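Local coordinates for two-domain protein containing predicted PHP-like metal-dependent phosphoesterase (Bacteroides vulgatus ATCC 8482, PDB 3E38) that binds zinc ions in a predicted PHP-like phosphoesterase domain, joined to an Ig-like domain, and is probably a metal-dependent hydrolase, perhaps a 5'-3' exonuclease, at residues N276-L282 with M299-T305; L250-F254 with V326-V331; Q268-I274 with Y307-F313. One frame throughout, in Å; residues are numbered along the deposited sequence.

Contact 1 of 3, residues N276-L282 with M299-T305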
loop_
_atom_site.group_PDB
_atom_site.type_symbol
_atom_site.label_atom_id
_atom_site.label_comp_id
_atom_site.label_asym_id
_atom_site.label_seq_id
_atom_site.Cartn_x
_atom_site.Cartn_y
_atom_site.Cartn_z
ATOM N N ASN B 276 -3.870 -18.253 -13.168
ATOM C CA ASN B 276 -4.510 -18.188 -11.872
ATOM C C ASN B 276 -5.601 -17.154 -12.048
ATOM O O ASN B 276 -5.338 -15.946 -12.259
ATOM C CB ASN B 276 -3.518 -17.769 -10.783
ATOM C CG ASN B 276 -4.057 -17.941 -9.371
ATOM O OD1 ASN B 276 -5.231 -18.202 -9.170
ATOM N ND2 ASN B 276 -3.179 -17.764 -8.372
ATOM N N VAL B 277 -6.835 -17.629 -12.005
ATOM C CA VAL B 277 -7.991 -16.772 -12.245
ATOM C C VAL B 277 -8.624 -16.360 -10.906
ATOM O O VAL B 277 -9.758 -15.878 -10.843
ATOM C CB VAL B 277 -9.019 -17.494 -13.197
ATOM C CG1 VAL B 277 -8.367 -17.854 -14.534
ATOM C CG2 VAL B 277 -9.566 -18.726 -12.561
ATOM N N THR B 278 -7.859 -16.546 -9.840
ATOM C CA THR B 278 -8.344 -16.228 -8.481
ATOM C C THR B 278 -7.542 -15.161 -7.770
ATOM O O THR B 278 -6.609 -14.584 -8.303
ATOM C CB THR B 278 -8.374 -17.463 -7.574
ATOM O OG1 THR B 278 -7.050 -17.800 -7.164
ATOM C CG2 THR B 278 -8.966 -18.674 -8.321
ATOM N N ASP B 279 -8.008 -14.872 -6.569
ATOM C CA ASP B 279 -7.397 -13.914 -5.643
ATOM C C ASP B 279 -6.413 -14.663 -4.737
ATOM O O ASP B 279 -5.737 -14.086 -3.876
ATOM C CB ASP B 279 -8.445 -13.223 -4.746
ATOM C CG ASP B 279 -9.162 -12.083 -5.410
ATOM O OD1 ASP B 279 -8.694 -11.617 -6.469
ATOM O OD2 ASP B 279 -10.186 -11.638 -4.834
ATOM N N LEU B 280 -6.338 -15.965 -4.965
ATOM C CA LEU B 280 -5.510 -16.844 -4.174
ATOM C C LEU B 280 -4.209 -17.189 -4.848
ATOM O O LEU B 280 -4.179 -17.688 -5.970
ATOM C CB LEU B 280 -6.215 -18.188 -3.918
ATOM C CG LEU B 280 -7.656 -18.321 -3.411
ATOM C CD1 LEU B 280 -7.919 -19.789 -2.923
ATOM C CD2 LEU B 280 -7.903 -17.373 -2.335
ATOM N N VAL B 281 -3.139 -17.001 -4.105
ATOM C CA VAL B 281 -1.839 -17.369 -4.572
ATOM C C VAL B 281 -1.791 -18.875 -4.457
ATOM O O VAL B 281 -2.370 -19.463 -3.550
ATOM C CB VAL B 281 -0.696 -16.800 -3.748
ATOM C CG1 VAL B 281 -0.642 -17.521 -2.402
ATOM C CG2 VAL B 281 0.627 -16.982 -4.527
ATOM N N LEU B 282 -1.118 -19.473 -5.418
ATOM C CA LEU B 282 -1.021 -20.926 -5.530
ATOM C C LEU B 282 0.432 -21.308 -5.580
ATOM O O LEU B 282 1.204 -20.727 -6.305
ATOM C CB LEU B 282 -1.769 -21.415 -6.786
ATOM C CG LEU B 282 -3.241 -20.978 -6.870
ATOM C CD1 LEU B 282 -3.796 -21.008 -8.310
ATOM C CD2 LEU B 282 -4.112 -21.830 -5.890
HETATM N N MSE B 299 7.070 -23.384 -8.029
HETATM C CA MSE B 299 6.392 -22.382 -8.812
HETATM C C MSE B 299 5.263 -21.754 -8.049
HETATM O O MSE B 299 4.480 -22.425 -7.395
HETATM C CB MSE B 299 5.871 -23.071 -10.055
HETATM C CG MSE B 299 5.263 -22.153 -11.039
HETATM SE SE MSE B 299 4.832 -22.992 -12.765
HETATM C CE MSE B 299 4.330 -21.214 -13.524
ATOM N N THR B 300 5.217 -20.434 -8.116
ATOM C CA THR B 300 4.163 -19.673 -7.459
ATOM C C THR B 300 3.335 -18.955 -8.467
ATOM O O THR B 300 3.834 -18.088 -9.207
ATOM C CB THR B 300 4.684 -18.583 -6.536
ATOM O OG1 THR B 300 5.327 -19.196 -5.421
ATOM C CG2 THR B 300 3.496 -17.695 -6.044
ATOM N N LEU B 301 2.059 -19.331 -8.488
ATOM C CA LEU B 301 1.096 -18.704 -9.381
ATOM C C LEU B 301 0.335 -17.650 -8.612
ATOM O O LEU B 301 -0.575 -17.935 -7.859
ATOM C CB LEU B 301 0.120 -19.710 -9.981
ATOM C CG LEU B 301 0.610 -20.746 -10.959
ATOM C CD1 LEU B 301 1.548 -21.698 -10.256
ATOM C CD2 LEU B 301 -0.623 -21.457 -11.470
ATOM N N LYS B 302 0.764 -16.420 -8.821
ATOM C CA LYS B 302 0.145 -15.269 -8.213
ATOM C C LYS B 302 -1.260 -15.037 -8.752
ATOM O O LYS B 302 -1.615 -15.510 -9.836
ATOM C CB LYS B 302 1.014 -14.007 -8.431
ATOM C CG LYS B 302 2.261 -13.980 -7.536
ATOM C CD LYS B 302 3.304 -13.042 -8.066
ATOM C CE LYS B 302 4.582 -12.992 -7.221
ATOM N NZ LYS B 302 4.583 -11.982 -6.125
ATOM N N PRO B 303 -2.072 -14.279 -7.982
ATOM C CA PRO B 303 -3.436 -13.995 -8.402
ATOM C C PRO B 303 -3.493 -13.266 -9.704
ATOM O O PRO B 303 -2.710 -12.351 -9.966
ATOM C CB PRO B 303 -3.972 -13.111 -7.275
ATOM C CG PRO B 303 -3.158 -13.532 -6.045
ATOM C CD PRO B 303 -1.808 -13.871 -6.584
ATOM N N HIS B 304 -4.438 -13.732 -10.504
ATOM C CA HIS B 304 -4.815 -13.135 -11.786
ATOM C C HIS B 304 -3.639 -12.939 -12.714
ATOM O O HIS B 304 -3.537 -11.946 -13.395
ATOM C CB HIS B 304 -5.552 -11.823 -11.528
ATOM C CG HIS B 304 -6.735 -11.987 -10.623
ATOM N ND1 HIS B 304 -7.871 -12.667 -11.003
ATOM C CD2 HIS B 304 -6.930 -11.619 -9.333
ATOM C CE1 HIS B 304 -8.716 -12.709 -9.986
ATOM N NE2 HIS B 304 -8.163 -12.086 -8.957
ATOM N N THR B 305 -2.752 -13.917 -12.700
ATOM C CA THR B 305 -1.540 -13.900 -13.516
ATOM C C THR B 305 -1.409 -15.126 -14.375
ATOM O O THR B 305 -1.612 -16.220 -13.913
ATOM C CB THR B 305 -0.310 -13.813 -12.595
ATOM O OG1 THR B 305 -0.457 -12.659 -11.759
ATOM C CG2 THR B 305 0.996 -13.722 -13.398
#
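A polar, loop-against-loop contact at one end of the Ig-like domain joins N276-L282, the connection between strands 269-276 and 282-286, to M299-T305, where strand 298-301 runs out into a turn. It illustrates how one buried amide can organise two connections at once. The side chain of N276 extends with CG anti to the backbone N (chi1 -169°), which carries its ND2 across to the carbonyl of L301. There ND2 donates to L301 O at 2.7 Å from above the carbonyl plane, while L282 N reaches the same oxygen from the opposite face. The same ND2 also donates to L280 O at 2.6 Å, nearly in its own amide plane. The other end of the amide faces back into its own loop: N276 OD1 accepts from T278 N, an Asx turn, and from T278 OG1, which in turn closes an ST turn with L280 N. Both ends of the amide are thus gripped, and its rotation is fixed. These turns bring the chain from one sheet of the Ig-like sandwich to the other, with L282 and L301 forming the antiparallel hydrogen-bonded pair where the second sheet begins. On the facing side, K302 to T305 make a type II turn that presents P303 and H304. P303 CB lies 3.2 Å from T278 O. H304 NE2 donates to D279 OD1 at 2.6 Å, in the ring plane but on the anti side of a carboxylate turned 81° to it; the nearby carboxylate would probably favour a protonated H304. T278 O sits over the centre of one face of this imidazole. The carboxylate has a second hold, since OD2 accepts from the backbone N of Q9. R4 of the second subunit packs against P303, H304 and T305.

Contact 2 of 3, residues L250-F254 with V326-V331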
loop_
_atom_site.group_PDB
_atom_site.type_symbol
_atom_site.label_atom_id
_atom_site.label_comp_id
_atom_site.label_asym_id
_atom_site.label_seq_id
_atom_site.Cartn_x
_atom_site.Cartn_y
_atom_site.Cartn_z
ATOM N N LEU B 250 -10.992 -29.911 -2.370
ATOM C CA LEU B 250 -9.861 -29.046 -2.790
ATOM C C LEU B 250 -9.408 -29.378 -4.201
ATOM O O LEU B 250 -9.076 -28.502 -4.998
ATOM C CB LEU B 250 -8.679 -29.084 -1.802
ATOM C CG LEU B 250 -8.633 -27.863 -0.857
ATOM C CD1 LEU B 250 -9.985 -27.489 -0.235
ATOM C CD2 LEU B 250 -7.521 -28.029 0.219
ATOM N N ARG B 251 -9.455 -30.659 -4.518
ATOM C CA ARG B 251 -9.026 -31.092 -5.835
ATOM C C ARG B 251 -9.864 -30.407 -6.910
ATOM O O ARG B 251 -9.316 -29.749 -7.777
ATOM C CB ARG B 251 -9.090 -32.621 -5.998
ATOM C CG ARG B 251 -8.838 -33.096 -7.415
ATOM C CD ARG B 251 -8.719 -34.634 -7.446
ATOM N NE ARG B 251 -7.778 -35.064 -6.410
ATOM C CZ ARG B 251 -6.449 -34.956 -6.524
ATOM N NH1 ARG B 251 -5.934 -34.462 -7.632
ATOM N NH2 ARG B 251 -5.631 -35.341 -5.542
ATOM N N PRO B 252 -11.198 -30.562 -6.863
ATOM C CA PRO B 252 -11.975 -29.914 -7.909
ATOM C C PRO B 252 -11.936 -28.401 -7.866
ATOM O O PRO B 252 -12.219 -27.749 -8.876
ATOM C CB PRO B 252 -13.418 -30.379 -7.626
ATOM C CG PRO B 252 -13.400 -30.924 -6.225
ATOM C CD PRO B 252 -12.018 -31.518 -6.104
ATOM N N PHE B 253 -11.593 -27.870 -6.702
ATOM C CA PHE B 253 -11.561 -26.381 -6.482
ATOM C C PHE B 253 -10.330 -25.843 -7.179
ATOM O O PHE B 253 -10.363 -24.855 -7.905
ATOM C CB PHE B 253 -11.586 -26.048 -4.980
ATOM C CG PHE B 253 -11.670 -24.587 -4.664
ATOM C CD1 PHE B 253 -12.868 -23.891 -4.810
ATOM C CD2 PHE B 253 -10.564 -23.900 -4.184
ATOM C CE1 PHE B 253 -12.955 -22.532 -4.509
ATOM C CE2 PHE B 253 -10.650 -22.532 -3.888
ATOM C CZ PHE B 253 -11.853 -21.854 -4.054
ATOM N N PHE B 254 -9.245 -26.576 -7.022
ATOM C CA PHE B 254 -7.988 -26.181 -7.646
ATOM C C PHE B 254 -8.138 -26.173 -9.128
ATOM O O PHE B 254 -7.618 -25.327 -9.811
ATOM C CB PHE B 254 -6.843 -27.120 -7.293
ATOM C CG PHE B 254 -5.549 -26.757 -7.984
ATOM C CD1 PHE B 254 -4.826 -25.648 -7.583
ATOM C CD2 PHE B 254 -5.054 -27.525 -9.033
ATOM C CE1 PHE B 254 -3.637 -25.305 -8.206
ATOM C CE2 PHE B 254 -3.841 -27.172 -9.666
ATOM C CZ PHE B 254 -3.145 -26.082 -9.245
ATOM N N VAL B 326 0.226 -29.023 -4.428
ATOM C CA VAL B 326 -0.189 -27.616 -4.250
ATOM C C VAL B 326 -0.035 -27.451 -2.771
ATOM O O VAL B 326 -0.964 -27.711 -2.007
ATOM C CB VAL B 326 -1.617 -27.300 -4.648
ATOM C CG1 VAL B 326 -1.871 -25.738 -4.487
ATOM C CG2 VAL B 326 -1.885 -27.802 -6.069
ATOM N N THR B 327 1.153 -26.990 -2.398
ATOM C CA THR B 327 1.613 -26.959 -1.000
ATOM C C THR B 327 0.730 -26.179 -0.056
ATOM O O THR B 327 0.742 -26.450 1.146
ATOM C CB THR B 327 3.085 -26.391 -0.864
ATOM O OG1 THR B 327 3.135 -25.028 -1.306
ATOM C CG2 THR B 327 4.096 -27.233 -1.656
ATOM N N ASN B 328 -0.020 -25.211 -0.570
ATOM C CA ASN B 328 -0.834 -24.386 0.323
ATOM C C ASN B 328 -2.318 -24.772 0.307
ATOM O O ASN B 328 -3.156 -24.087 0.853
ATOM C CB ASN B 328 -0.643 -22.882 0.054
ATOM C CG ASN B 328 -1.059 -22.460 -1.320
ATOM O OD1 ASN B 328 -0.791 -23.158 -2.269
ATOM N ND2 ASN B 328 -1.639 -21.237 -1.448
ATOM N N PHE B 329 -2.613 -25.875 -0.362
ATOM C CA PHE B 329 -3.962 -26.486 -0.355
ATOM C C PHE B 329 -3.854 -27.695 0.534
ATOM O O PHE B 329 -3.575 -28.817 0.077
ATOM C CB PHE B 329 -4.431 -26.874 -1.742
ATOM C CG PHE B 329 -5.149 -25.746 -2.479
ATOM C CD1 PHE B 329 -4.878 -24.426 -2.182
ATOM C CD2 PHE B 329 -6.065 -26.030 -3.477
ATOM C CE1 PHE B 329 -5.521 -23.420 -2.854
ATOM C CE2 PHE B 329 -6.717 -25.019 -4.152
ATOM C CZ PHE B 329 -6.442 -23.720 -3.847
ATOM N N ILE B 330 -4.092 -27.450 1.821
ATOM C CA ILE B 330 -3.890 -28.463 2.868
ATOM C C ILE B 330 -5.035 -29.449 2.986
ATOM O O ILE B 330 -6.149 -29.077 3.349
ATOM C CB ILE B 330 -3.642 -27.824 4.220
ATOM C CG1 ILE B 330 -2.527 -26.761 4.122
ATOM C CG2 ILE B 330 -3.312 -28.928 5.229
ATOM C CD1 ILE B 330 -1.131 -27.312 3.668
ATOM N N VAL B 331 -4.716 -30.715 2.699
ATOM C CA VAL B 331 -5.706 -31.789 2.675
ATOM C C VAL B 331 -5.607 -32.676 3.927
ATOM O O VAL B 331 -6.512 -33.449 4.279
ATOM C CB VAL B 331 -5.613 -32.600 1.321
ATOM C CG1 VAL B 331 -5.781 -31.637 0.095
ATOM C CG2 VAL B 331 -4.304 -33.472 1.207
#
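L250 starts the contact by sending CD2 to the backbone and CB of F329, 3.8 Å from F329 CB, and to V331 CG1 beyond it. Three residues on, F253 brings the edge of its ring to F329, with F253 CD2 4.0 Å from F329 CE2. F254 uses both a face and an edge of its ring. With CG anti to the backbone N (chi1 177°), its ring reaches V326, whose CG2 stands over one face, 3.8 Å from the centroid, in a CH-pi contact. The edge of this ring is directed at the face of F329 in an offset edge-to-face pair, planes at 85°, while F254 CB lies 3.8 Å from F329 CE2. F329, which ends the type I turn V326-F329, thus meets three helix residues. No hydrogen bond passes between the two segments, which meet through apolar side chains; the helix is also tied to strand 335-342 by R251 NH1, which donates to K338 O. Helix 247-257 leads directly into strand 258-265 of the Ig-like domain, and on strand 335-342 L337 touches F254 and F329, and Y339 meets F254 edge-to-face. L243 of strand 242-244 packs on F253 and F329, bringing the larger mixed sheet up to the same cluster.

Contact 3 of 3, residues Q268-I274 with Y307-F313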
loop_
_atom_site.group_PDB
_atom_site.type_symbol
_atom_site.label_atom_id
_atom_site.label_comp_id
_atom_site.label_asym_id
_atom_site.label_seq_id
_atom_site.Cartn_x
_atom_site.Cartn_y
_atom_site.Cartn_z
ATOM N N GLN B 268 10.505 -31.954 -28.677
ATOM C CA GLN B 268 11.310 -31.507 -27.520
ATOM C C GLN B 268 10.511 -31.276 -26.232
ATOM O O GLN B 268 11.086 -31.226 -25.141
ATOM C CB GLN B 268 12.098 -30.243 -27.873
ATOM C CG GLN B 268 13.334 -30.529 -28.738
ATOM C CD GLN B 268 13.013 -31.019 -30.151
ATOM O OE1 GLN B 268 13.422 -32.116 -30.553
ATOM N NE2 GLN B 268 12.270 -30.211 -30.907
ATOM N N GLY B 269 9.191 -31.155 -26.366
ATOM C CA GLY B 269 8.304 -30.906 -25.214
ATOM C C GLY B 269 7.024 -30.159 -25.517
ATOM O O GLY B 269 6.648 -29.963 -26.668
ATOM N N VAL B 270 6.363 -29.728 -24.451
ATOM C CA VAL B 270 5.065 -29.046 -24.550
ATOM C C VAL B 270 5.108 -27.709 -23.852
ATOM O O VAL B 270 5.737 -27.549 -22.805
ATOM C CB VAL B 270 3.911 -29.922 -23.942
ATOM C CG1 VAL B 270 2.556 -29.189 -23.912
ATOM C CG2 VAL B 270 3.780 -31.228 -24.697
ATOM N N THR B 271 4.446 -26.741 -24.459
ATOM C CA THR B 271 4.351 -25.403 -23.869
ATOM C C THR B 271 2.926 -25.157 -23.429
ATOM O O THR B 271 1.998 -25.278 -24.223
ATOM C CB THR B 271 4.809 -24.326 -24.837
ATOM O OG1 THR B 271 6.214 -24.474 -25.027
ATOM C CG2 THR B 271 4.530 -22.936 -24.278
ATOM N N LEU B 272 2.775 -24.869 -22.142
ATOM C CA LEU B 272 1.476 -24.564 -21.541
ATOM C C LEU B 272 1.353 -23.106 -21.154
ATOM O O LEU B 272 2.325 -22.372 -21.042
ATOM C CB LEU B 272 1.249 -25.406 -20.268
ATOM C CG LEU B 272 1.278 -26.939 -20.352
ATOM C CD1 LEU B 272 1.201 -27.554 -18.952
ATOM C CD2 LEU B 272 0.150 -27.433 -21.234
ATOM N N SER B 273 0.121 -22.669 -20.995
ATOM C CA SER B 273 -0.117 -21.354 -20.402
ATOM C C SER B 273 -1.081 -21.597 -19.270
ATOM O O SER B 273 -2.230 -21.968 -19.510
ATOM C CB SER B 273 -0.697 -20.315 -21.376
ATOM O OG SER B 273 -2.090 -20.537 -21.599
ATOM N N ILE B 274 -0.600 -21.409 -18.045
ATOM C CA ILE B 274 -1.425 -21.580 -16.845
ATOM C C ILE B 274 -1.760 -20.241 -16.200
ATOM O O ILE B 274 -0.906 -19.442 -15.891
ATOM C CB ILE B 274 -0.713 -22.456 -15.846
ATOM C CG1 ILE B 274 -0.246 -23.722 -16.555
ATOM C CG2 ILE B 274 -1.622 -22.771 -14.675
ATOM C CD1 ILE B 274 0.496 -24.656 -15.672
ATOM N N TYR B 307 0.907 -17.598 -16.699
ATOM C CA TYR B 307 2.280 -18.075 -16.861
ATOM C C TYR B 307 2.444 -18.993 -18.050
ATOM O O TYR B 307 1.540 -19.764 -18.385
ATOM C CB TYR B 307 2.701 -18.856 -15.630
ATOM C CG TYR B 307 2.690 -18.042 -14.381
ATOM C CD1 TYR B 307 1.515 -17.865 -13.658
ATOM C CD2 TYR B 307 3.847 -17.443 -13.925
ATOM C CE1 TYR B 307 1.496 -17.103 -12.514
ATOM C CE2 TYR B 307 3.842 -16.665 -12.773
ATOM C CZ TYR B 307 2.664 -16.501 -12.074
ATOM O OH TYR B 307 2.653 -15.752 -10.928
ATOM N N THR B 308 3.615 -18.886 -18.679
ATOM C CA THR B 308 4.019 -19.792 -19.760
ATOM C C THR B 308 4.920 -20.846 -19.158
ATOM O O THR B 308 5.967 -20.571 -18.594
ATOM C CB THR B 308 4.758 -19.078 -20.856
ATOM O OG1 THR B 308 4.037 -17.899 -21.210
ATOM C CG2 THR B 308 4.918 -19.991 -22.082
ATOM N N VAL B 309 4.496 -22.075 -19.278
ATOM C CA VAL B 309 5.203 -23.182 -18.671
ATOM C C VAL B 309 5.599 -24.208 -19.722
ATOM O O VAL B 309 4.761 -24.777 -20.422
ATOM C CB VAL B 309 4.305 -23.810 -17.587
ATOM C CG1 VAL B 309 4.972 -24.989 -16.912
ATOM C CG2 VAL B 309 3.938 -22.745 -16.578
ATOM N N ARG B 310 6.900 -24.406 -19.836
ATOM C CA ARG B 310 7.437 -25.369 -20.776
ATOM C C ARG B 310 7.776 -26.646 -20.050
ATOM O O ARG B 310 8.397 -26.645 -18.989
ATOM C CB ARG B 310 8.678 -24.806 -21.476
ATOM C CG ARG B 310 9.396 -25.791 -22.441
ATOM C CD ARG B 310 8.704 -25.976 -23.803
ATOM N NE ARG B 310 9.441 -26.909 -24.665
ATOM C CZ ARG B 310 9.051 -27.278 -25.884
ATOM N NH1 ARG B 310 7.931 -26.794 -26.413
ATOM N NH2 ARG B 310 9.777 -28.141 -26.579
ATOM N N ILE B 311 7.320 -27.736 -20.628
ATOM C CA ILE B 311 7.627 -29.069 -20.125
ATOM C C ILE B 311 8.444 -29.787 -21.193
ATOM O O ILE B 311 7.972 -30.028 -22.302
ATOM C CB ILE B 311 6.370 -29.914 -19.801
ATOM C CG1 ILE B 311 5.527 -29.274 -18.693
ATOM C CG2 ILE B 311 6.802 -31.334 -19.378
ATOM C CD1 ILE B 311 4.907 -27.963 -19.044
ATOM N N GLY B 312 9.686 -30.091 -20.862
ATOM C CA GLY B 312 10.563 -30.771 -21.782
ATOM C C GLY B 312 10.468 -32.288 -21.743
ATOM O O GLY B 312 10.211 -32.895 -20.692
ATOM N N PHE B 313 10.686 -32.868 -22.929
ATOM C CA PHE B 313 10.735 -34.329 -23.151
ATOM C C PHE B 313 12.152 -34.754 -23.463
ATOM O O PHE B 313 12.617 -34.518 -24.559
ATOM C CB PHE B 313 9.869 -34.781 -24.336
ATOM C CG PHE B 313 8.415 -34.456 -24.200
ATOM C CD1 PHE B 313 7.830 -34.330 -22.945
ATOM C CD2 PHE B 313 7.605 -34.362 -25.328
ATOM C CE1 PHE B 313 6.490 -34.045 -22.822
ATOM C CE2 PHE B 313 6.240 -34.089 -25.203
ATOM C CZ PHE B 313 5.693 -33.937 -23.960
#
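Strands 269-274 and 307-313 run antiparallel, their axes 4.5 Å apart at closest and their directions 156° apart, the departure from 180° reflecting the twist of the sheet. The register is unbroken from G269 opposite G312 to I274 opposite Y307. V270 with I311, L272 with V309, and I274 with Y307 are hydrogen-bonded pairs, each closed by two backbone bonds; I311 N to V270 O, at 2.7 Å, is almost straight. One more bond, from F313 N to Q268 O, extends the ladder past G269. As in a textbook two-layer sandwich, the side chains divide between an apolar and a polar face. On the apolar face L272 CD1 meets I311 CD1 at 3.7 Å, and I274 CD1 touches V309 CG2. On the other, R310 bends at chi2 (77°) to lay its guanidinium over the backbone of G269 and V270. Its NH1 donates in the guanidinium plane to T271 OG1 at 3.2 Å, and NH2 is held by N266 OD1. At the strand end the F313 ring covers G269, whose CA lies 3.7 Å from the ring centroid in a CH-pi contact, and V270 CG2 comes to 3.4 Å from F313 CZ. Replacing F313 with an alanine would probably leave G269 CA and V270 CG2 without their aromatic cover and open a gap at this end of the ladder. G269 itself has backbone angles that suit glycine, and a CB there would collide with I311 O. Both strands are interior to the four-stranded sheet: 258-265 flanks 269-276, and 293-294 flanks 306-313. The apolar face looks toward strand 298-301 of the second sheet, where M299 and L301 touch Y307, and toward L343.

In the fold
The three contacts show how chemistry follows position. Contact 2 is buried apart from a partly exposed V331, and its cross-segment contacts are apolar, tying a helix to the Ig-like domain; contacts 1 and 3 are only partly buried and lean on hydrogen bonds, contact 1 largely through side chains in loops, contact 3 mainly through a regular backbone ladder. Contact 3 lies within one sheet, whereas contact 1 begins at the end of the same strand 269-276 and crosses to the other sheet, which contact 2 also reaches. Contact 1 bridges its neighbours: V281 O probably accepts from N328 ND2 of contact 2, and K302 N probably donates to Y307 OH of contact 3. Contacts 2 and 3 do not touch.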